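Local coordinates for histidine-rich glycoprotein (Oryctolagus cuniculus, PDB 4CCV) that binds heparin, heparan sulfate, heme, plasminogen and divalent metal ions in plasma as an adapter in coagulation and angiogenesis, represented here by its second cystatin domain, at residues 6-11 with 41-46; 56-61 with 75-80. All blocks are in the same frame, centred on the assembly; numbering follows the deposited sequence.

Interaction 1. Residues 6-11 with 41-46; sequences DFIEDT and ERVTRV
Asp6 and Arg45 form an antiparallel hydrogen-bonded pair, with Asp6 N to Arg45 O at 3.0 Å and Arg45 N to Asp6 O at 2.8 Å, and Phe7 follows opposite Thr44 as a non-hydrogen-bonded pair. One further direct bond, Ile8 N to Val43 O, is made before the chain turns off. There a water takes over the pairing, donating to Ile8 O and accepting from Val43 N. The Asp6 and Arg45 side chains lie on one face of the sheet, joined by a two-pronged salt bridge. Arg45 presents its NE side: NE meets Asp6 OD1 at 3.1 Å and NH2 meets Asp6 OD2 at 2.8 Å, each on a syn lone pair. The carboxylate and guanidinium planes are 15° apart, and both oxygens are tilted somewhat out of the guanidinium plane, so the bonds are bent. Asp6 CG sits between its own N and carbonyl carbon (chi1 71°), which swings the carboxylate toward the arginine. Ile8 CD1 lies over one guanidinium face, 4.0 Å from Arg45 NE. In the antiparallel sheet of this cystatin domain, the contact ties the short outermost strand 4-7 to strand 35-47, and Phe14 packs against both Ile8 and Val43. The two methyls of Val43 divide their work: CG1 touches Ile8 CG1, while CG2 meets Thr11 CG2 at 3.7 Å as the chain returns toward the sheet. On the face opposite Asp6, the Phe7 ring lies alongside Thr44, its CE1 3.3 Å from Thr44 OG1, and reaches Arg42 CD obliquely; the Arg42 guanidinium itself forms a salt bridge with Asp57.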
# COMPACT_ATOMS: atom_id res chain seq x y z
N ASP A 6 2.19 -0.93 17.85
CA ASP A 6 3.66 -0.92 17.65
C ASP A 6 4.03 -1.15 16.22
O ASP A 6 3.15 -1.16 15.37
CB ASP A 6 4.34 -1.90 18.58
CG ASP A 6 4.08 -3.39 18.22
OD1 ASP A 6 3.21 -3.76 17.40
OD2 ASP A 6 4.78 -4.21 18.81
N PHE A 7 5.33 -1.22 15.92
CA PHE A 7 5.82 -1.27 14.52
C PHE A 7 6.62 -2.52 14.29
O PHE A 7 7.31 -3.00 15.19
CB PHE A 7 6.70 -0.06 14.24
CG PHE A 7 5.94 1.23 14.35
CD1 PHE A 7 5.06 1.63 13.35
CD2 PHE A 7 6.04 2.00 15.49
CE1 PHE A 7 4.33 2.83 13.47
CE2 PHE A 7 5.34 3.19 15.62
CZ PHE A 7 4.45 3.59 14.61
N ILE A 8 6.53 -3.06 13.09
CA ILE A 8 7.33 -4.21 12.72
C ILE A 8 8.56 -3.69 11.94
O ILE A 8 8.39 -3.07 10.92
CB ILE A 8 6.51 -5.16 11.83
CG1 ILE A 8 5.15 -5.41 12.46
CG2 ILE A 8 7.27 -6.47 11.56
CD1 ILE A 8 5.23 -6.06 13.82
N GLU A 9 9.76 -3.92 12.44
CA GLU A 9 11.00 -3.44 11.83
C GLU A 9 11.31 -4.16 10.51
O GLU A 9 11.68 -3.51 9.57
CB GLU A 9 12.21 -3.60 12.79
CG GLU A 9 12.10 -2.92 14.16
CD GLU A 9 11.62 -1.48 14.10
OE1 GLU A 9 12.20 -0.67 13.33
OE2 GLU A 9 10.65 -1.15 14.83
N ASP A 10 11.14 -5.48 10.45
CA ASP A 10 11.37 -6.22 9.21
C ASP A 10 10.13 -6.30 8.34
O ASP A 10 9.28 -7.14 8.52
CB ASP A 10 11.88 -7.63 9.53
CG ASP A 10 12.21 -8.42 8.27
OD1 ASP A 10 12.42 -7.82 7.17
OD2 ASP A 10 12.26 -9.67 8.42
N THR A 11 10.05 -5.42 7.35
CA THR A 11 8.86 -5.25 6.53
C THR A 11 8.82 -6.18 5.31
O THR A 11 7.76 -6.40 4.73
CB THR A 11 8.72 -3.78 6.07
OG1 THR A 11 9.88 -3.38 5.30
CG2 THR A 11 8.57 -2.86 7.27
N GLU A 41 7.01 0.72 3.06
CA GLU A 41 7.61 1.83 3.79
C GLU A 41 7.55 1.71 5.32
O GLU A 41 8.46 2.16 6.00
CB GLU A 41 6.90 3.15 3.37
CG GLU A 41 6.81 3.33 1.86
CD GLU A 41 7.97 4.08 1.26
OE1 GLU A 41 8.64 4.76 2.05
OE2 GLU A 41 8.20 4.06 0.01
N ARG A 42 6.51 1.07 5.83
CA ARG A 42 6.22 1.01 7.25
C ARG A 42 5.13 -0.03 7.51
O ARG A 42 4.20 -0.19 6.71
CB ARG A 42 5.77 2.42 7.73
CG ARG A 42 5.47 2.45 9.21
CD ARG A 42 5.20 3.85 9.73
NE ARG A 42 4.01 4.41 9.11
CZ ARG A 42 3.45 5.55 9.46
NH1 ARG A 42 3.96 6.30 10.42
NH2 ARG A 42 2.36 5.92 8.81
N VAL A 43 5.22 -0.75 8.61
CA VAL A 43 4.18 -1.68 9.00
C VAL A 43 3.90 -1.47 10.48
O VAL A 43 4.81 -1.52 11.34
CB VAL A 43 4.57 -3.14 8.80
CG1 VAL A 43 3.51 -4.12 9.33
CG2 VAL A 43 4.95 -3.43 7.34
N THR A 44 2.64 -1.18 10.76
CA THR A 44 2.14 -0.93 12.11
C THR A 44 1.23 -2.08 12.51
O THR A 44 0.49 -2.58 11.67
CB THR A 44 1.25 0.33 12.10
OG1 THR A 44 2.01 1.41 11.63
CG2 THR A 44 0.76 0.66 13.49
N ARG A 45 1.38 -2.58 13.73
CA ARG A 45 0.58 -3.71 14.23
C ARG A 45 -0.30 -3.15 15.33
O ARG A 45 0.15 -2.43 16.23
CB ARG A 45 1.44 -4.83 14.77
CG ARG A 45 0.64 -6.00 15.41
CD ARG A 45 1.59 -7.14 15.70
NE ARG A 45 2.50 -6.68 16.73
CZ ARG A 45 3.46 -7.40 17.28
NH1 ARG A 45 3.67 -8.66 16.91
NH2 ARG A 45 4.22 -6.85 18.23
N VAL A 46 -1.58 -3.45 15.28
CA VAL A 46 -2.48 -3.10 16.38
C VAL A 46 -3.13 -4.39 16.81
O VAL A 46 -3.72 -5.09 15.98
CB VAL A 46 -3.53 -2.10 15.94
CG1 VAL A 46 -4.44 -1.76 17.10
CG2 VAL A 46 -2.88 -0.83 15.39
O HOH W 1 7.80 -0.59 9.99

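Interaction 2. Residues 56-61 with 75-80; sequences VDFSVR and GFCRAD
Strands 56-61 and 75-80 run antiparallel, their axes approaching to 4.6 Å, and three hydrogen-bonded pairs (Val56 with Ala79, Phe58 with Cys77, Val60 with Gly75) alternate with two non-hydrogen-bonded ones. Cys77 N reaches Phe58 O at 2.8 Å, and Phe58 N is bonded back to Cys77 O. Phe58 CG occupies the position between backbone N and carbonyl carbon (chi1 64°), and the ring turns across to the neighbouring strand. Cys77 CB lies over its face, 3.7 Å from the Phe58 ring centroid, a CH-pi contact. Cys77 SG approaches the same ring obliquely, Ala79 CB meets its edge, and Val60 CG1 packs 3.8 Å from Cys77 SG. These strands belong to one beta hairpin of the cystatin sheet, and this side is the one covered by helix 15-27, through Ala18, Ala21 and Leu22; the Cys77 to Cys100 disulfide carries the connection on to strand 95-104. Tight packing marks Gly75, whose CA is 3.5 Å from Val60 CG2. On the other face Arg78 grips Asp57 side-on, NE to OD1 at 2.7 Å and NH2 to OD2 at 2.9 Å, both bonds near 170° and the carboxylate and guanidinium planes only 7° apart. Asp57 OD2 also receives Arg42, so two arginines share this carboxylate and probably stabilise its negative charge.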
# COMPACT_ATOMS: atom_id res chain seq x y z
N VAL A 56 -0.12 -1.80 6.42
CA VAL A 56 1.05 -1.92 5.57
C VAL A 56 1.05 -0.70 4.70
O VAL A 56 0.16 -0.59 3.87
CB VAL A 56 0.98 -3.16 4.69
CG1 VAL A 56 2.22 -3.25 3.79
CG2 VAL A 56 0.90 -4.41 5.55
N ASP A 57 2.04 0.20 4.87
CA ASP A 57 2.14 1.48 4.15
C ASP A 57 3.19 1.26 3.08
O ASP A 57 4.29 0.84 3.40
CB ASP A 57 2.61 2.65 5.03
CG ASP A 57 1.62 3.00 6.15
OD1 ASP A 57 0.46 2.69 5.94
OD2 ASP A 57 1.98 3.53 7.23
N PHE A 58 2.81 1.49 1.84
CA PHE A 58 3.66 1.17 0.69
C PHE A 58 3.60 2.21 -0.41
O PHE A 58 2.59 2.92 -0.53
CB PHE A 58 3.44 -0.29 0.18
CG PHE A 58 2.10 -0.59 -0.36
CD1 PHE A 58 1.07 -1.00 0.49
CD2 PHE A 58 1.85 -0.55 -1.71
CE1 PHE A 58 -0.16 -1.36 -0.02
CE2 PHE A 58 0.61 -0.87 -2.22
CZ PHE A 58 -0.39 -1.32 -1.37
N SER A 59 4.72 2.35 -1.15
CA SER A 59 4.76 3.24 -2.28
C SER A 59 4.42 2.44 -3.51
O SER A 59 4.64 1.22 -3.53
CB SER A 59 6.13 3.92 -2.45
OG SER A 59 7.16 3.02 -2.22
N VAL A 60 3.86 3.13 -4.50
CA VAL A 60 3.51 2.57 -5.79
C VAL A 60 4.01 3.45 -6.96
O VAL A 60 4.24 4.62 -6.76
CB VAL A 60 1.99 2.33 -5.91
CG1 VAL A 60 1.56 1.27 -4.87
CG2 VAL A 60 1.15 3.63 -5.76
N ARG A 61 4.13 2.86 -8.15
CA ARG A 61 4.43 3.59 -9.37
C ARG A 61 3.39 3.29 -10.44
O ARG A 61 2.90 2.18 -10.56
CB ARG A 61 5.79 3.16 -9.94
CG ARG A 61 6.98 3.56 -9.09
CD ARG A 61 7.03 5.06 -8.85
NE ARG A 61 8.32 5.46 -8.26
CZ ARG A 61 8.98 6.60 -8.53
NH1 ARG A 61 8.47 7.47 -9.40
NH2 ARG A 61 10.16 6.84 -7.95
N GLY A 75 2.65 7.03 -5.84
CA GLY A 75 1.51 7.01 -4.93
C GLY A 75 1.87 6.42 -3.60
O GLY A 75 2.86 5.72 -3.47
N PHE A 76 1.04 6.68 -2.59
CA PHE A 76 1.17 5.96 -1.33
C PHE A 76 -0.14 5.19 -1.14
O PHE A 76 -1.20 5.76 -1.41
CB PHE A 76 1.36 6.99 -0.18
CG PHE A 76 2.76 7.45 0.07
CD1 PHE A 76 3.81 6.56 0.18
CD2 PHE A 76 3.05 8.83 0.23
CE1 PHE A 76 5.08 6.98 0.41
CE2 PHE A 76 4.35 9.24 0.51
CZ PHE A 76 5.38 8.32 0.56
N CYS A 77 -0.06 3.95 -0.62
CA CYS A 77 -1.20 3.16 -0.24
C CYS A 77 -1.04 2.69 1.19
O CYS A 77 0.08 2.54 1.70
CB CYS A 77 -1.40 1.93 -1.14
SG CYS A 77 -1.52 2.27 -2.91
N ARG A 78 -2.19 2.48 1.84
CA ARG A 78 -2.23 1.77 3.10
C ARG A 78 -3.20 0.62 2.92
O ARG A 78 -4.33 0.84 2.51
CB ARG A 78 -2.72 2.67 4.26
CG ARG A 78 -2.99 1.88 5.53
CD ARG A 78 -3.17 2.71 6.79
NE ARG A 78 -1.86 3.15 7.26
CZ ARG A 78 -1.65 3.81 8.39
NH1 ARG A 78 -2.66 4.19 9.17
NH2 ARG A 78 -0.41 4.17 8.73
N ALA A 79 -2.75 -0.58 3.27
CA ALA A 79 -3.58 -1.76 3.36
C ALA A 79 -3.75 -2.14 4.81
O ALA A 79 -2.79 -2.41 5.54
CB ALA A 79 -2.97 -2.92 2.57
N ASP A 80 -4.99 -2.28 5.19
CA ASP A 80 -5.32 -2.70 6.54
C ASP A 80 -5.62 -4.18 6.45
O ASP A 80 -6.69 -4.55 5.94
CB ASP A 80 -6.52 -1.95 7.07
CG ASP A 80 -7.12 -2.59 8.35
OD1 ASP A 80 -6.52 -3.53 8.97
OD2 ASP A 80 -8.23 -2.19 8.71

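Overall arrangement
From the N terminus, strand 4-7 leads through helix 15-27 into strand 35-47, and interaction 1 closes that excursion by laying the first strand beside the second. The chain then turns into strand 51-62, and interaction 2 closes the following hairpin with strand 73-84. The two loops are therefore in series, neither nested nor crossed, with contact centres 13 Å apart. They meet because strands 35-47 and 51-62 are neighbours: Glu41 OE2 lies 2.7 Å from Ser59 OG, probably a hydrogen bond, and a classic bulge sets Glu41 and Arg42 against Asp57. Each contact supplies one strand pairing, and the intervening pairing of 35-47 with 51-62 joins them into four consecutive strands of one antiparallel sheet.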